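Local coordinates for protein CTD kinase subunit gamma (Schizosaccharomyces pombe, PDB 5CE7) that serves as the gamma subunit of a three-subunit kinase complex that probably hyperphosphorylates the C-terminal repeat domain of RNA polymerase II, and contributes here its noncanonical CTD-interacting domain, at residues 30-35 and 68-73; 5-10 and 42-47. One frame throughout, in Å; residues are numbered along the deposited sequence.

Contact 1 (30-35 and 68-73)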
# COMPACT_ATOMS: atom_id res chain seq x y z
N PHE A 30 -6.47 -3.45 12.58
CA PHE A 30 -5.94 -2.49 13.54
C PHE A 30 -5.99 -1.06 13.00
O PHE A 30 -6.43 -0.15 13.70
CB PHE A 30 -4.49 -2.83 13.91
CG PHE A 30 -3.91 -1.95 14.99
CD1 PHE A 30 -4.05 -2.28 16.33
CD2 PHE A 30 -3.22 -0.79 14.66
CE1 PHE A 30 -3.52 -1.47 17.33
CE2 PHE A 30 -2.69 0.03 15.64
CZ PHE A 30 -2.84 -0.31 16.98
N ALA A 31 -5.51 -0.87 11.78
CA ALA A 31 -5.49 0.45 11.16
C ALA A 31 -6.88 1.06 11.10
O ALA A 31 -7.04 2.27 11.26
CB ALA A 31 -4.87 0.39 9.75
N ILE A 32 -7.87 0.20 10.88
CA ILE A 32 -9.26 0.64 10.72
C ILE A 32 -9.90 0.88 12.07
O ILE A 32 -10.64 1.85 12.27
CB ILE A 32 -10.09 -0.39 9.91
CG1 ILE A 32 -9.68 -0.34 8.43
CG2 ILE A 32 -11.58 -0.13 10.06
CD1 ILE A 32 -10.06 -1.56 7.63
N LYS A 33 -9.61 -0.00 13.02
CA LYS A 33 -10.10 0.15 14.39
C LYS A 33 -9.63 1.48 14.98
O LYS A 33 -10.31 2.07 15.82
CB LYS A 33 -9.62 -1.01 15.24
CG LYS A 33 -9.85 -0.87 16.74
CD LYS A 33 -11.33 -0.94 17.12
CE LYS A 33 -11.51 -0.80 18.63
NZ LYS A 33 -12.94 -0.69 19.05
N HIS A 34 -8.47 1.94 14.53
CA HIS A 34 -7.88 3.17 15.04
C HIS A 34 -7.76 4.22 13.96
O HIS A 34 -6.72 4.86 13.80
CB HIS A 34 -6.52 2.86 15.65
CG HIS A 34 -6.61 1.96 16.84
ND1 HIS A 34 -6.33 0.61 16.77
CD2 HIS A 34 -7.01 2.19 18.11
CE1 HIS A 34 -6.53 0.06 17.95
NE2 HIS A 34 -6.95 1.00 18.78
N LEU A 35 -8.84 4.39 13.22
CA LEU A 35 -8.92 5.36 12.13
C LEU A 35 -8.54 6.75 12.61
O LEU A 35 -8.08 7.58 11.82
CB LEU A 35 -10.35 5.40 11.58
CG LEU A 35 -10.64 4.96 10.16
CD1 LEU A 35 -12.07 5.37 9.81
CD2 LEU A 35 -9.65 5.55 9.16
N CYS A 68 -7.20 -1.26 1.60
CA CYS A 68 -8.26 -0.65 0.81
C CYS A 68 -9.51 -1.54 0.72
O CYS A 68 -10.62 -1.06 0.91
CB CYS A 68 -7.76 -0.25 -0.59
SG CYS A 68 -6.56 1.12 -0.59
N GLU A 69 -9.34 -2.82 0.42
CA GLU A 69 -10.48 -3.74 0.34
C GLU A 69 -11.26 -3.76 1.65
O GLU A 69 -12.48 -3.69 1.67
CB GLU A 69 -10.02 -5.16 -0.01
CG GLU A 69 -9.41 -5.27 -1.39
CD GLU A 69 -8.88 -6.67 -1.70
OE1 GLU A 69 -8.54 -7.41 -0.76
OE2 GLU A 69 -8.80 -7.02 -2.90
N MSE A 70 -10.54 -3.84 2.76
CA MSE A 70 -11.19 -3.88 4.05
C MSE A 70 -11.83 -2.55 4.41
O MSE A 70 -12.90 -2.52 5.02
CB MSE A 70 -10.23 -4.38 5.12
CG MSE A 70 -9.88 -5.85 4.90
SE MSE A 70 -8.83 -6.55 6.37
CE MSE A 70 -9.66 -5.46 7.81
N CYS A 71 -11.21 -1.44 4.03
CA CYS A 71 -11.84 -0.14 4.20
C CYS A 71 -13.20 -0.11 3.49
O CYS A 71 -14.20 0.33 4.06
CB CYS A 71 -10.94 0.99 3.68
SG CYS A 71 -9.57 1.42 4.77
N LEU A 72 -13.23 -0.60 2.25
CA LEU A 72 -14.47 -0.61 1.49
C LEU A 72 -15.52 -1.54 2.12
O LEU A 72 -16.71 -1.24 2.12
CB LEU A 72 -14.21 -1.01 0.03
CG LEU A 72 -13.33 -0.09 -0.81
CD1 LEU A 72 -13.02 -0.77 -2.14
CD2 LEU A 72 -14.03 1.25 -1.04
N LYS A 73 -15.07 -2.66 2.66
CA LYS A 73 -15.99 -3.57 3.32
C LYS A 73 -16.56 -2.96 4.61
O LYS A 73 -17.63 -3.38 5.09
CB LYS A 73 -15.32 -4.93 3.59
CG LYS A 73 -15.18 -5.79 2.33
CD LYS A 73 -14.21 -6.95 2.52
CE LYS A 73 -14.19 -7.46 3.95
NZ LYS A 73 -15.23 -8.50 4.19
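Phe30 O, two residues before the Ile32 that reaches Met70 and Cys71, is gripped twice by a single residue, His34. The site lies in the right-handed superhelix of the CTD-interacting domain, where helix 25-33 packs against helix 54-73. The backbone N of His34 donates to Phe30 O at 3.0 Å, and the imidazole adds a second bond, His34 ND1 to Phe30 O at 3.2 Å. The two donors come from opposite faces of the carbonyl plane. The imidazole bond is somewhat bent, 143° at the hydrogen; the same His34 ND1 lies over the centre of the Phe30 ring, 3.5 Å above its plane. His34 is where the chain leaves helical geometry, and the double grip sits where helix 25-33 ends.

Between these two segments one branched residue, Ile32, makes every contact from the side of residues 30-35, with no hydrogen bond between residues 30-35 and 68-73. Ile32 supplies more than half of the buried surface. Its CG1 arm stands beside the backbone N (chi1 -72°) and runs on extended, and CD1 meets the opposing helix at Met70 and Cys71: Ile32 CD1 lies 3.8 Å from Met70 CB and also approaches Cys71 N. Met70, present as selenomethionine, crosses the isoleucine at a slant; its chain bends at the last torsion (chi3 33°) and returns the methyl toward Ile32. Met70 also packs on Ile25, Ala28 and Gln29 of helix 25-33. Cys71 touches Leu81 of helix 80-86, a helix whose Tyr80 OH is hydrogen-bonded to Ala31 O. Two apolar details complete the arrangement: Met70 CE stops 3.9 Å from Ile32 CD1, while Cys71 SG rests alongside the isoleucine stem, 4.1 Å from Ile32 CG1.

Contact 2 (5-10 and 42-47)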
# COMPACT_ATOMS: atom_id res chain seq x y z
N GLU A 5 1.40 4.58 21.29
CA GLU A 5 1.08 3.16 21.38
C GLU A 5 0.54 2.63 20.04
O GLU A 5 0.85 1.51 19.62
CB GLU A 5 0.07 2.88 22.50
CG GLU A 5 -0.15 1.37 22.70
CD GLU A 5 -1.20 1.02 23.75
OE1 GLU A 5 -1.55 -0.18 23.87
OE2 GLU A 5 -1.68 1.93 24.46
N GLY A 6 -0.27 3.45 19.38
CA GLY A 6 -0.80 3.11 18.07
C GLY A 6 0.31 2.82 17.06
O GLY A 6 0.29 1.79 16.38
N ARG A 7 1.27 3.73 16.96
CA ARG A 7 2.40 3.58 16.05
C ARG A 7 3.24 2.35 16.41
O ARG A 7 3.61 1.57 15.55
CB ARG A 7 3.29 4.84 16.05
CG ARG A 7 2.62 6.09 15.45
CD ARG A 7 3.61 7.24 15.23
NE ARG A 7 4.22 7.71 16.47
CZ ARG A 7 3.70 8.65 17.26
NH1 ARG A 7 2.57 9.25 16.92
NH2 ARG A 7 4.32 9.01 18.38
N MSE A 8 3.55 2.20 17.70
CA MSE A 8 4.39 1.08 18.16
C MSE A 8 3.78 -0.28 17.82
O MSE A 8 4.44 -1.16 17.24
CB MSE A 8 4.62 1.17 19.68
CG MSE A 8 5.57 0.08 20.19
SE MSE A 8 7.34 0.22 19.36
CE MSE A 8 7.88 1.84 20.27
N THR A 9 2.52 -0.45 18.19
CA THR A 9 1.78 -1.68 17.89
C THR A 9 1.65 -1.91 16.39
O THR A 9 1.87 -3.03 15.89
CB THR A 9 0.40 -1.66 18.55
OG1 THR A 9 0.56 -1.48 19.97
CG2 THR A 9 -0.34 -2.98 18.30
N PHE A 10 1.28 -0.87 15.65
CA PHE A 10 1.11 -1.00 14.20
C PHE A 10 2.41 -1.41 13.51
O PHE A 10 2.41 -2.27 12.64
CB PHE A 10 0.52 0.29 13.59
CG PHE A 10 0.13 0.16 12.15
CD1 PHE A 10 -0.84 -0.77 11.74
CD2 PHE A 10 0.68 1.01 11.18
CE1 PHE A 10 -1.22 -0.86 10.41
CE2 PHE A 10 0.30 0.91 9.85
CZ PHE A 10 -0.65 -0.02 9.46
N TYR A 42 -0.57 5.91 8.62
CA TYR A 42 -0.18 6.03 7.22
C TYR A 42 1.32 6.37 7.10
O TYR A 42 2.01 5.91 6.18
CB TYR A 42 -1.05 7.06 6.49
CG TYR A 42 -0.79 7.12 5.00
CD1 TYR A 42 -1.13 6.06 4.17
CD2 TYR A 42 -0.18 8.24 4.43
CE1 TYR A 42 -0.87 6.10 2.81
CE2 TYR A 42 0.08 8.28 3.07
CZ TYR A 42 -0.28 7.21 2.27
OH TYR A 42 -0.02 7.26 0.93
N SER A 43 1.83 7.16 8.04
CA SER A 43 3.25 7.48 8.05
C SER A 43 4.09 6.28 8.44
O SER A 43 5.24 6.15 8.03
CB SER A 43 3.55 8.67 8.97
OG SER A 43 3.09 9.87 8.39
N CYS A 44 3.52 5.39 9.24
CA CYS A 44 4.20 4.14 9.59
C CYS A 44 4.41 3.29 8.32
O CYS A 44 5.45 2.65 8.16
CB CYS A 44 3.38 3.33 10.60
SG CYS A 44 3.26 4.01 12.28
N ILE A 45 3.40 3.28 7.45
CA ILE A 45 3.48 2.55 6.18
C ILE A 45 4.62 3.07 5.32
O ILE A 45 5.45 2.30 4.85
CB ILE A 45 2.14 2.62 5.39
CG1 ILE A 45 1.00 1.98 6.20
CG2 ILE A 45 2.31 1.92 4.02
CD1 ILE A 45 -0.40 2.18 5.60
N TRP A 46 4.69 4.39 5.15
CA TRP A 46 5.80 5.00 4.40
C TRP A 46 7.17 4.85 5.06
O TRP A 46 8.19 4.74 4.37
CB TRP A 46 5.50 6.46 4.03
CG TRP A 46 4.70 6.53 2.75
CD1 TRP A 46 3.36 6.68 2.63
CD2 TRP A 46 5.21 6.38 1.42
NE1 TRP A 46 2.99 6.65 1.30
CE2 TRP A 46 4.11 6.48 0.54
CE3 TRP A 46 6.49 6.19 0.89
CZ2 TRP A 46 4.26 6.38 -0.86
CZ3 TRP A 46 6.63 6.09 -0.50
CH2 TRP A 46 5.52 6.19 -1.35
N GLU A 47 7.20 4.86 6.39
CA GLU A 47 8.45 4.61 7.11
C GLU A 47 9.00 3.22 6.76
O GLU A 47 10.21 3.04 6.58
CB GLU A 47 8.22 4.70 8.63
CG GLU A 47 9.48 4.55 9.47
CD GLU A 47 9.20 4.64 10.97
OE1 GLU A 47 8.01 4.66 11.34
OE2 GLU A 47 10.17 4.67 11.77
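The Phe10 ring meets residues 42-47 with its edge: Cys44 CB and Ile45 CG1 both lie in the ring plane, beside CD2 and CE2. The closest approach is Phe10 CD2 to Cys44 CB, 3.6 Å. Cys44 SG makes a sulfur-aromatic contact of the edge type, 86° off the ring normal. CG of Phe10 stands anti to the backbone N (chi1 -171°), which carries the ring across the interface. Here the superhelix of the CTD-interacting domain brings helix 3-14 against helix 38-51, the two segments crossing at -40°. Ile45 slants past the ring, with Ile45 CG1 3.9 Å from Phe10 CE2, and both residues also pack on Phe63 of helix 54-73. Replacing Phe10 by an alanine is likely to open a gap beside Cys44 CB and Ile45 CG1, which would lose the ring edge they pack on. Arg7 contributes through its aliphatic stem, Arg7 CG lying 3.8 Å from Cys44 SG, while its guanidinium NH1 forms a salt bridge with Asp40. Within residues 42-47, Trp46 NE1 donates in its indole plane to Tyr42 OH at 3.1 Å, and that hydroxyl is also hydrogen-bonded to Asp87 OD2.

Contact 1 pairs helix 25-33 with helix 54-73 and contact 2 pairs helix 3-14 with helix 38-51, so the two pairs interleave along the chain. Contact 2 is the more deeply buried and the larger, yet its partly exposed margin carries an ion pair, Arg7 with Asp40. Contact 1 is only partly buried and wholly apolar across its segments; its polar bonds gather at a helix end. Neither has a hydrogen bond across its own segments. They meet directly where helix 25-33 packs on helix 3-14: Phe30 CD2 approaches Phe10 CD1 at 3.8 Å, and Ala31 CB approaches Phe10 CE1 at 3.9 Å. Helix 54-73, a partner in contact 1, also covers part of contact 2 through Ile60 and Phe63.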